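Local coordinates for protein putative cytidylyltransferase (Burkholderia pseudomallei, PDB 5X9Q) that probably transfers the adenylyl group of ATP to D-glycero-beta-D-manno-heptose 1-phosphate, releasing diphosphate and yielding ADP-D-glycero-beta-D-manno-heptose for the heptose biosynthesis pathway, at residues R31-T41 and L117-K128; A64-S75 and C102-K112. All coordinates share one frame; numbering follows the deposited sequence.

Interaction 1. Residues R31-T41 and L117-K128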
loop_
_atom_site.group_PDB
_atom_site.type_symbol
_atom_site.label_atom_id
_atom_site.label_comp_id
_atom_site.label_asym_id
_atom_site.label_seq_id
_atom_site.Cartn_x
_atom_site.Cartn_y
_atom_site.Cartn_z
ATOM N N ARG A 31 -12.897 -13.919 -17.000
ATOM C CA ARG A 31 -12.536 -15.046 -16.138
ATOM C C ARG A 31 -11.810 -16.181 -16.857
ATOM O O ARG A 31 -10.803 -16.692 -16.369
ATOM C CB ARG A 31 -13.781 -15.618 -15.456
ATOM C CG ARG A 31 -13.509 -16.940 -14.722
ATOM C CD ARG A 31 -12.532 -16.667 -13.594
ATOM N NE ARG A 31 -12.224 -17.814 -12.738
ATOM C CZ ARG A 31 -11.294 -18.723 -12.998
ATOM N NH1 ARG A 31 -10.577 -18.632 -14.109
ATOM N NH2 ARG A 31 -11.078 -19.713 -12.142
ATOM N N ALA A 32 -12.320 -16.565 -18.018
ATOM C CA ALA A 32 -11.771 -17.706 -18.731
ATOM C C ALA A 32 -10.322 -17.454 -19.177
ATOM O O ALA A 32 -9.568 -18.403 -19.371
ATOM C CB ALA A 32 -12.650 -18.053 -19.925
ATOM N N SER A 33 -9.925 -16.186 -19.301
ATOM C CA SER A 33 -8.585 -15.876 -19.791
ATOM C C SER A 33 -7.602 -15.540 -18.669
ATOM O O SER A 33 -6.436 -15.251 -18.936
ATOM C CB SER A 33 -8.620 -14.705 -20.772
ATOM O OG SER A 33 -8.927 -13.500 -20.110
ATOM N N LEU A 34 -8.060 -15.594 -17.420
ATOM C CA LEU A 34 -7.176 -15.378 -16.280
ATOM C C LEU A 34 -6.253 -16.588 -16.063
ATOM O O LEU A 34 -6.624 -17.725 -16.352
ATOM C CB LEU A 34 -7.996 -15.077 -15.019
ATOM C CG LEU A 34 -8.760 -13.739 -14.988
ATOM C CD1 LEU A 34 -9.473 -13.536 -13.664
ATOM C CD2 LEU A 34 -7.811 -12.553 -15.229
ATOM N N PRO A 35 -5.023 -16.337 -15.587
ATOM C CA PRO A 35 -4.040 -17.392 -15.313
ATOM C C PRO A 35 -4.457 -18.238 -14.108
ATOM O O PRO A 35 -4.825 -17.690 -13.067
ATOM C CB PRO A 35 -2.756 -16.619 -14.995
ATOM C CG PRO A 35 -3.032 -15.204 -15.352
ATOM C CD PRO A 35 -4.496 -15.003 -15.247
ATOM N N ALA A 36 -4.406 -19.557 -14.233
ATOM C CA ALA A 36 -4.730 -20.400 -13.099
ATOM C C ALA A 36 -3.470 -20.545 -12.251
ATOM O O ALA A 36 -2.371 -20.459 -12.776
ATOM C CB ALA A 36 -5.250 -21.731 -13.572
ATOM N N PRO A 37 -3.612 -20.703 -10.929
ATOM C CA PRO A 37 -4.851 -20.684 -10.145
ATOM C C PRO A 37 -5.263 -19.266 -9.774
ATOM O O PRO A 37 -4.418 -18.432 -9.430
ATOM C CB PRO A 37 -4.484 -21.489 -8.892
ATOM C CG PRO A 37 -3.019 -21.303 -8.739
ATOM C CD PRO A 37 -2.446 -21.092 -10.111
ATOM N N VAL A 38 -6.560 -18.998 -9.849
ATOM C CA VAL A 38 -7.101 -17.703 -9.502
ATOM C C VAL A 38 -7.408 -17.616 -8.017
ATOM O O VAL A 38 -8.102 -18.475 -7.457
ATOM C CB VAL A 38 -8.356 -17.416 -10.315
ATOM C CG1 VAL A 38 -8.988 -16.098 -9.887
ATOM C CG2 VAL A 38 -8.005 -17.423 -11.809
ATOM N N VAL A 39 -6.864 -16.587 -7.375
ATOM C CA VAL A 39 -7.040 -16.404 -5.943
ATOM C C VAL A 39 -8.029 -15.265 -5.656
ATOM O O VAL A 39 -8.004 -14.191 -6.295
ATOM C CB VAL A 39 -5.700 -16.136 -5.266
ATOM C CG1 VAL A 39 -5.837 -16.233 -3.765
ATOM C CG2 VAL A 39 -4.684 -17.169 -5.730
ATOM N N PHE A 40 -8.919 -15.512 -4.701
ATOM C CA PHE A 40 -9.917 -14.526 -4.345
ATOM C C PHE A 40 -9.873 -14.240 -2.873
ATOM O O PHE A 40 -9.641 -15.152 -2.073
ATOM C CB PHE A 40 -11.322 -14.994 -4.716
ATOM C CG PHE A 40 -12.388 -13.987 -4.392
ATOM C CD1 PHE A 40 -12.949 -13.912 -3.119
ATOM C CD2 PHE A 40 -12.820 -13.104 -5.360
ATOM C CE1 PHE A 40 -13.907 -12.970 -2.823
ATOM C CE2 PHE A 40 -13.793 -12.152 -5.067
ATOM C CZ PHE A 40 -14.330 -12.084 -3.800
ATOM N N THR A 41 -10.083 -12.965 -2.526
ATOM C CA THR A 41 -10.347 -12.576 -1.154
ATOM C C THR A 41 -11.287 -11.358 -1.100
ATOM O O THR A 41 -11.454 -10.646 -2.078
ATOM C CB THR A 41 -9.046 -12.257 -0.414
ATOM O OG1 THR A 41 -9.304 -12.269 0.993
ATOM C CG2 THR A 41 -8.511 -10.876 -0.807
ATOM N N LEU A 117 -20.893 -12.959 -5.633
ATOM C CA LEU A 117 -19.712 -12.481 -6.359
ATOM C C LEU A 117 -18.768 -13.673 -6.623
ATOM O O LEU A 117 -18.360 -13.913 -7.763
ATOM C CB LEU A 117 -18.986 -11.369 -5.598
ATOM C CG LEU A 117 -17.645 -10.894 -6.189
ATOM C CD1 LEU A 117 -17.743 -10.354 -7.616
ATOM C CD2 LEU A 117 -17.044 -9.838 -5.307
ATOM N N ILE A 118 -18.495 -14.454 -5.580
ATOM C CA ILE A 118 -17.610 -15.605 -5.694
ATOM C C ILE A 118 -18.128 -16.646 -6.670
ATOM O O ILE A 118 -17.344 -17.299 -7.379
ATOM C CB ILE A 118 -17.378 -16.256 -4.316
ATOM C CG1 ILE A 118 -16.502 -15.319 -3.481
ATOM C CG2 ILE A 118 -16.705 -17.637 -4.465
ATOM C CD1 ILE A 118 -16.221 -15.790 -2.089
ATOM N N GLU A 119 -19.447 -16.777 -6.740
ATOM C CA GLU A 119 -20.033 -17.721 -7.664
ATOM C C GLU A 119 -19.692 -17.256 -9.083
ATOM O O GLU A 119 -19.300 -18.056 -9.952
ATOM C CB GLU A 119 -21.557 -17.845 -7.410
ATOM C CG GLU A 119 -22.330 -18.741 -8.390
ATOM C CD GLU A 119 -23.755 -19.106 -7.897
ATOM O OE1 GLU A 119 -23.931 -19.477 -6.713
ATOM O OE2 GLU A 119 -24.722 -18.968 -8.680
ATOM N N ALA A 120 -19.769 -15.950 -9.283
ATOM C CA ALA A 120 -19.550 -15.358 -10.598
ATOM C C ALA A 120 -18.074 -15.407 -11.002
ATOM O O ALA A 120 -17.735 -15.625 -12.159
ATOM C CB ALA A 120 -20.084 -13.907 -10.608
ATOM N N VAL A 121 -17.199 -15.198 -10.031
ATOM C CA VAL A 121 -15.772 -15.132 -10.273
ATOM C C VAL A 121 -15.138 -16.528 -10.405
ATOM O O VAL A 121 -14.178 -16.722 -11.152
ATOM C CB VAL A 121 -15.090 -14.367 -9.132
ATOM C CG1 VAL A 121 -13.572 -14.540 -9.190
ATOM C CG2 VAL A 121 -15.479 -12.882 -9.190
ATOM N N HIS A 122 -15.669 -17.490 -9.653
ATOM C CA HIS A 122 -15.179 -18.859 -9.705
ATOM C C HIS A 122 -13.689 -19.069 -9.400
ATOM O O HIS A 122 -12.984 -19.743 -10.156
ATOM C CB HIS A 122 -15.515 -19.476 -11.057
ATOM C CG HIS A 122 -15.517 -20.971 -11.060
ATOM N ND1 HIS A 122 -16.641 -21.716 -10.777
ATOM C CD2 HIS A 122 -14.533 -21.864 -11.331
ATOM C CE1 HIS A 122 -16.352 -23.004 -10.869
ATOM N NE2 HIS A 122 -15.079 -23.119 -11.204
ATOM N N PRO A 123 -13.197 -18.469 -8.310
ATOM C CA PRO A 123 -11.797 -18.698 -7.908
ATOM C C PRO A 123 -11.396 -20.160 -7.744
ATOM O O PRO A 123 -12.239 -20.968 -7.403
ATOM C CB PRO A 123 -11.682 -17.983 -6.554
ATOM C CG PRO A 123 -13.075 -18.111 -5.961
ATOM C CD PRO A 123 -14.014 -17.981 -7.151
ATOM N N ASP A 124 -10.120 -20.475 -7.945
ATOM C CA ASP A 124 -9.590 -21.776 -7.599
ATOM C C ASP A 124 -9.206 -21.778 -6.123
ATOM O O ASP A 124 -9.208 -22.819 -5.461
ATOM C CB ASP A 124 -8.360 -22.109 -8.451
ATOM C CG ASP A 124 -8.655 -22.056 -9.927
ATOM O OD1 ASP A 124 -9.602 -22.753 -10.368
ATOM O OD2 ASP A 124 -7.965 -21.283 -10.638
ATOM N N ILE A 125 -8.869 -20.613 -5.590
ATOM C CA ILE A 125 -8.444 -20.582 -4.200
ATOM C C ILE A 125 -9.106 -19.411 -3.512
ATOM O O ILE A 125 -9.079 -18.299 -4.032
ATOM C CB ILE A 125 -6.900 -20.464 -4.066
ATOM C CG1 ILE A 125 -6.189 -21.617 -4.775
ATOM C CG2 ILE A 125 -6.491 -20.388 -2.603
ATOM C CD1 ILE A 125 -4.706 -21.423 -4.863
ATOM N N LEU A 126 -9.733 -19.678 -2.371
ATOM C CA LEU A 126 -10.371 -18.662 -1.555
ATOM C C LEU A 126 -9.594 -18.461 -0.283
ATOM O O LEU A 126 -9.280 -19.429 0.399
ATOM C CB LEU A 126 -11.811 -19.048 -1.198
ATOM C CG LEU A 126 -12.367 -18.085 -0.135
ATOM C CD1 LEU A 126 -12.727 -16.747 -0.773
ATOM C CD2 LEU A 126 -13.562 -18.664 0.576
ATOM N N VAL A 127 -9.283 -17.213 0.053
ATOM C CA VAL A 127 -8.476 -16.964 1.234
ATOM C C VAL A 127 -9.096 -15.936 2.140
ATOM O O VAL A 127 -9.720 -14.996 1.678
ATOM C CB VAL A 127 -7.030 -16.514 0.843
ATOM C CG1 VAL A 127 -6.320 -17.617 0.114
ATOM C CG2 VAL A 127 -7.050 -15.253 -0.018
ATOM N N LYS A 128 -8.953 -16.138 3.442
ATOM C CA LYS A 128 -9.357 -15.131 4.392
ATOM C C LYS A 128 -8.190 -14.773 5.281
ATOM O O LYS A 128 -7.361 -15.626 5.619
ATOM C CB LYS A 128 -10.534 -15.594 5.241
ATOM C CG LYS A 128 -11.858 -15.320 4.568
ATOM C CD LYS A 128 -13.009 -15.718 5.451
ATOM C CE LYS A 128 -13.127 -14.757 6.616
ATOM N NZ LYS A 128 -13.543 -13.405 6.182
#
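The Phe40 ring is the main bump of this contact, standing in a hollow made by helix 117-121, Pro123 and Leu126. Ile118 CG1 lies over one face of the ring, 3.9 Å from its centroid and offset toward the rim, while Leu117 CD2 and Leu126 CD1 meet its edge. Behind the ring, Phe40 CB rests on Pro123 CB at 3.5 Å; with CG anti to the backbone N (chi1 -179°), the ring extends from there toward the helix. A second fit is polar. Arg31 reaches the helix end edge-on, its NH2 giving His122 O a 2.8 Å bond only 7° out of the guanidinium plane, with weak bonds from NE to Val121 O and His122 O. Val38 CG2 lies over one guanidinium face, and a long salt bridge (3.8 Å) joins Arg31 NH2 to Asp124 OD2. That same OD2 accepts from Val38 N at 2.8 Å, and Val38 O in turn takes both Asp124 N and Ile125 N, fixing the start of the strand pairing. Phe40 N to Ile125 O and Val127 N to Phe40 O continue it. Helix 115-121 connects strand 105-109 to 125-129, the partner of 38-43: a beta-alpha-beta crossover, consistent with the HUP-clan Rossmann-like cytidylyltransferase fold.

Interaction 2. Residues A64-S75 and C102-K112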
loop_
_atom_site.group_PDB
_atom_site.type_symbol
_atom_site.label_atom_id
_atom_site.label_comp_id
_atom_site.label_asym_id
_atom_site.label_seq_id
_atom_site.Cartn_x
_atom_site.Cartn_y
_atom_site.Cartn_z
ATOM N N ALA A 64 -1.559 -17.406 -9.278
ATOM C CA ALA A 64 -1.010 -16.597 -10.364
ATOM C C ALA A 64 -1.763 -15.270 -10.527
ATOM O O ALA A 64 -1.414 -14.421 -11.342
ATOM C CB ALA A 64 -1.044 -17.374 -11.655
ATOM N N CYS A 65 -2.822 -15.099 -9.762
ATOM C CA CYS A 65 -3.727 -14.004 -10.017
ATOM C C CYS A 65 -4.537 -13.718 -8.755
ATOM O O CYS A 65 -5.087 -14.647 -8.152
ATOM C CB CYS A 65 -4.628 -14.381 -11.193
ATOM S SG CYS A 65 -5.870 -13.205 -11.516
ATOM N N LEU A 66 -4.613 -12.458 -8.338
ATOM C CA LEU A 66 -5.303 -12.158 -7.100
ATOM C C LEU A 66 -6.400 -11.144 -7.293
ATOM O O LEU A 66 -6.140 -9.999 -7.672
ATOM C CB LEU A 66 -4.333 -11.647 -6.048
ATOM C CG LEU A 66 -4.996 -11.196 -4.743
ATOM C CD1 LEU A 66 -5.756 -12.346 -4.060
ATOM C CD2 LEU A 66 -3.991 -10.527 -3.775
ATOM N N ILE A 67 -7.618 -11.567 -6.962
ATOM C CA ILE A 67 -8.794 -10.715 -7.030
ATOM C C ILE A 67 -9.260 -10.368 -5.619
ATOM O O ILE A 67 -9.375 -11.246 -4.759
ATOM C CB ILE A 67 -9.943 -11.417 -7.810
ATOM C CG1 ILE A 67 -9.445 -11.918 -9.166
ATOM C CG2 ILE A 67 -11.142 -10.498 -7.954
ATOM C CD1 ILE A 67 -10.502 -12.608 -9.992
ATOM N N VAL A 68 -9.532 -9.089 -5.376
ATOM C CA VAL A 68 -10.056 -8.647 -4.087
ATOM C C VAL A 68 -11.483 -8.086 -4.239
ATOM O O VAL A 68 -11.738 -7.215 -5.072
ATOM C CB VAL A 68 -9.141 -7.592 -3.464
ATOM C CG1 VAL A 68 -9.573 -7.298 -2.043
ATOM C CG2 VAL A 68 -7.690 -8.090 -3.488
ATOM N N GLY A 69 -12.423 -8.632 -3.474
ATOM C CA GLY A 69 -13.788 -8.132 -3.451
ATOM C C GLY A 69 -13.988 -7.127 -2.330
ATOM O O GLY A 69 -13.587 -7.355 -1.177
ATOM N N VAL A 70 -14.604 -6.001 -2.653
ATOM C CA VAL A 70 -14.718 -4.937 -1.652
ATOM C C VAL A 70 -16.167 -4.535 -1.389
ATOM O O VAL A 70 -16.878 -4.083 -2.298
ATOM C CB VAL A 70 -13.920 -3.709 -2.075
ATOM C CG1 VAL A 70 -14.051 -2.611 -1.035
ATOM C CG2 VAL A 70 -12.465 -4.099 -2.278
ATOM N N ASN A 71 -16.600 -4.717 -0.148
ATOM C CA ASN A 71 -17.956 -4.349 0.242
ATOM C C ASN A 71 -18.294 -2.904 -0.140
ATOM O O ASN A 71 -17.562 -1.969 0.224
ATOM C CB ASN A 71 -18.128 -4.526 1.755
ATOM C CG ASN A 71 -17.840 -5.937 2.216
ATOM O OD1 ASN A 71 -16.679 -6.375 2.260
ATOM N ND2 ASN A 71 -18.890 -6.647 2.610
ATOM N N SER A 72 -19.436 -2.731 -0.805
ATOM C CA SER A 72 -20.002 -1.394 -1.043
ATOM C C SER A 72 -20.360 -0.779 0.287
ATOM O O SER A 72 -20.476 -1.485 1.300
ATOM C CB SER A 72 -21.260 -1.435 -1.911
ATOM O OG SER A 72 -22.367 -1.865 -1.130
ATOM N N ASP A 73 -20.547 0.535 0.281
ATOM C CA ASP A 73 -20.843 1.255 1.516
ATOM C C ASP A 73 -22.141 0.747 2.152
ATOM O O ASP A 73 -22.182 0.502 3.368
ATOM C CB ASP A 73 -20.935 2.762 1.236
ATOM C CG ASP A 73 -19.612 3.349 0.725
ATOM O OD1 ASP A 73 -18.536 2.909 1.201
ATOM O OD2 ASP A 73 -19.647 4.225 -0.182
ATOM N N ALA A 74 -23.172 0.547 1.337
ATOM C CA ALA A 74 -24.439 0.027 1.832
ATOM C C ALA A 74 -24.203 -1.361 2.428
ATOM O O ALA A 74 -24.595 -1.638 3.562
ATOM C CB ALA A 74 -25.465 -0.037 0.714
ATOM N N SER A 75 -23.554 -2.229 1.653
ATOM C CA SER A 75 -23.241 -3.582 2.095
ATOM C C SER A 75 -22.510 -3.609 3.436
ATOM O O SER A 75 -22.829 -4.421 4.305
ATOM C CB SER A 75 -22.415 -4.313 1.033
ATOM O OG SER A 75 -21.885 -5.524 1.546
ATOM N N CYS A 102 0.742 -6.431 -5.219
ATOM C CA CYS A 102 0.347 -7.830 -5.294
ATOM C C CYS A 102 -1.067 -8.064 -5.801
ATOM O O CYS A 102 -1.392 -9.189 -6.151
ATOM C CB CYS A 102 0.514 -8.491 -3.931
ATOM S SG CYS A 102 -0.547 -7.823 -2.661
ATOM N N VAL A 103 -1.899 -7.026 -5.868
ATOM C CA VAL A 103 -3.304 -7.166 -6.264
ATOM C C VAL A 103 -3.433 -7.040 -7.771
ATOM O O VAL A 103 -2.841 -6.137 -8.359
ATOM C CB VAL A 103 -4.226 -6.066 -5.595
ATOM C CG1 VAL A 103 -5.637 -6.098 -6.190
ATOM C CG2 VAL A 103 -4.316 -6.221 -4.091
ATOM N N ASP A 104 -4.197 -7.909 -8.418
ATOM C CA ASP A 104 -4.400 -7.744 -9.860
ATOM C C ASP A 104 -5.743 -7.109 -10.209
ATOM O O ASP A 104 -5.822 -6.284 -11.110
ATOM C CB ASP A 104 -4.287 -9.086 -10.576
ATOM C CG ASP A 104 -2.923 -9.704 -10.396
ATOM O OD1 ASP A 104 -1.977 -9.273 -11.103
ATOM O OD2 ASP A 104 -2.783 -10.591 -9.523
ATOM N N TRP A 105 -6.797 -7.467 -9.487
ATOM C CA TRP A 105 -8.125 -6.976 -9.832
ATOM C C TRP A 105 -8.894 -6.644 -8.571
ATOM O O TRP A 105 -8.871 -7.406 -7.617
ATOM C CB TRP A 105 -8.907 -8.011 -10.668
ATOM C CG TRP A 105 -8.192 -8.429 -11.936
ATOM C CD1 TRP A 105 -7.521 -9.612 -12.166
ATOM C CD2 TRP A 105 -8.039 -7.650 -13.127
ATOM N NE1 TRP A 105 -6.987 -9.611 -13.430
ATOM C CE2 TRP A 105 -7.289 -8.421 -14.040
ATOM C CE3 TRP A 105 -8.479 -6.377 -13.518
ATOM C CZ2 TRP A 105 -6.958 -7.955 -15.314
ATOM C CZ3 TRP A 105 -8.151 -5.920 -14.785
ATOM C CH2 TRP A 105 -7.404 -6.708 -15.668
ATOM N N VAL A 106 -9.579 -5.507 -8.574
ATOM C CA VAL A 106 -10.416 -5.117 -7.441
ATOM C C VAL A 106 -11.864 -4.946 -7.925
ATOM O O VAL A 106 -12.127 -4.179 -8.864
ATOM C CB VAL A 106 -9.916 -3.809 -6.772
ATOM C CG1 VAL A 106 -10.706 -3.514 -5.501
ATOM C CG2 VAL A 106 -8.402 -3.909 -6.466
ATOM N N VAL A 107 -12.779 -5.684 -7.291
ATOM C CA VAL A 107 -14.206 -5.690 -7.644
ATOM C C VAL A 107 -15.066 -5.332 -6.442
ATOM O O VAL A 107 -14.865 -5.880 -5.354
ATOM C CB VAL A 107 -14.674 -7.069 -8.119
ATOM C CG1 VAL A 107 -16.168 -7.056 -8.352
ATOM C CG2 VAL A 107 -13.984 -7.430 -9.364
ATOM N N GLY A 108 -16.019 -4.425 -6.615
ATOM C CA GLY A 108 -16.975 -4.147 -5.548
ATOM C C GLY A 108 -18.175 -5.083 -5.586
ATOM O O GLY A 108 -18.548 -5.551 -6.658
ATOM N N PHE A 109 -18.811 -5.327 -4.441
ATOM C CA PHE A 109 -20.076 -6.053 -4.431
ATOM C C PHE A 109 -21.001 -5.427 -3.406
ATOM O O PHE A 109 -20.542 -4.876 -2.413
ATOM C CB PHE A 109 -19.880 -7.550 -4.141
ATOM C CG PHE A 109 -19.291 -7.840 -2.795
ATOM C CD1 PHE A 109 -17.905 -7.820 -2.603
ATOM C CD2 PHE A 109 -20.114 -8.142 -1.716
ATOM C CE1 PHE A 109 -17.348 -8.089 -1.347
ATOM C CE2 PHE A 109 -19.573 -8.416 -0.454
ATOM C CZ PHE A 109 -18.177 -8.386 -0.269
ATOM N N ASP A 110 -22.307 -5.486 -3.680
ATOM C CA ASP A 110 -23.325 -4.787 -2.884
ATOM C C ASP A 110 -24.001 -5.654 -1.819
ATOM O O ASP A 110 -24.485 -5.147 -0.806
ATOM C CB ASP A 110 -24.406 -4.245 -3.808
ATOM C CG ASP A 110 -23.925 -3.089 -4.650
ATOM O OD1 ASP A 110 -23.387 -2.108 -4.096
ATOM O OD2 ASP A 110 -24.134 -3.146 -5.875
ATOM N N GLU A 111 -24.070 -6.958 -2.074
ATOM C CA GLU A 111 -24.728 -7.871 -1.159
ATOM C C GLU A 111 -24.006 -7.898 0.187
ATOM O O GLU A 111 -22.881 -7.401 0.327
ATOM C CB GLU A 111 -24.810 -9.292 -1.739
ATOM C CG GLU A 111 -25.409 -9.428 -3.153
ATOM C CD GLU A 111 -24.420 -9.094 -4.284
ATOM O OE1 GLU A 111 -23.475 -9.875 -4.498
ATOM O OE2 GLU A 111 -24.587 -8.074 -4.983
ATOM N N LYS A 112 -24.634 -8.519 1.175
ATOM C CA LYS A 112 -24.070 -8.566 2.515
ATOM C C LYS A 112 -22.890 -9.541 2.594
ATOM O O LYS A 112 -21.957 -9.337 3.371
ATOM C CB LYS A 112 -25.155 -8.986 3.515
ATOM C CG LYS A 112 -24.716 -9.006 4.973
ATOM C CD LYS A 112 -25.883 -9.301 5.902
ATOM C CE LYS A 112 -26.665 -10.523 5.434
ATOM N NZ LYS A 112 -27.690 -10.924 6.449
#
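Two neighbouring parallel strands of a Rossmann-like alpha/beta sheet, 65-71 and 105-109, the latter an outermost strand of the sheet within this chain, make up this contact, with helices 73-76 and 90-98 in the connection. The segment axes approach to 4.5 Å at 30°, and bonds pass back and forth in parallel register: Val68 N to Trp105 O, Val107 N to Val68 O, Val70 N to Val107 O, Phe109 N to Val70 O. The last is less regular, its donor standing 45° out of the carbonyl plane.

At the entrance to the pair, Asp104 OD2 accepts from Leu66 N at 2.9 Å, met on the anti side of the carboxylate, while Leu66 O receives both Asp104 N and Trp105 N. Asp104 thus holds Leu66 at both its backbone N and its backbone O, the first through its carboxylate and the second through its own backbone N, and Lys60 forms a salt bridge with the same OD2. Cys65 SG lies at the edge of the Trp105 ring, 4.0 Å from CD1, a sulfur-aromatic contact.

On the face carrying Val68, Val70 and Val106, Val70 CG2 packs against Val106 CG1 at 3.7 Å, and Val68 CG2 touches both methyls of Val103. Helix 90-98 covers Val70 on this side. The other face carries Phe109, whose CG sits between the backbone N and the carbonyl carbon (chi1 62°); this turns the ring back over the neighbouring strand, with Gly69 C at its edge and Asn71 CA over one face, 4.2 Å from the centroid.

Beyond the strands, Ser72 N bonds to Phe109 O at 2.9 Å. Ser72 is also the N-cap of the helix beginning at Asp73: its OG accepts from Ser75 N at 3.0 Å and weakly donates to Asp110 OD1.

Overall arrangement
Interactions 1 and 2 are successive parts of one parallel sheet, ordered 105-109, 65-71, 38-43, 125-129 and 149-153, and their centres lie 11 Å apart. Strands 38-43 and 65-71 join them: Val39 O is 2.7 Å from Ile67 N and Thr41 O is 2.6 Å from Gly69 N, both probable hydrogen bonds. On the face carrying Phe109, Leu117 CD2 of interaction 1 comes within 3.5 Å of Phe109 CD1 of interaction 2. Along the chain, interaction 2 is nested inside the loop closed by interaction 1. Together they account for four of the five strands. In this family the nucleotide probably binds at the C-terminal ends of the strands, toward which Thr41 and Asn71 lie.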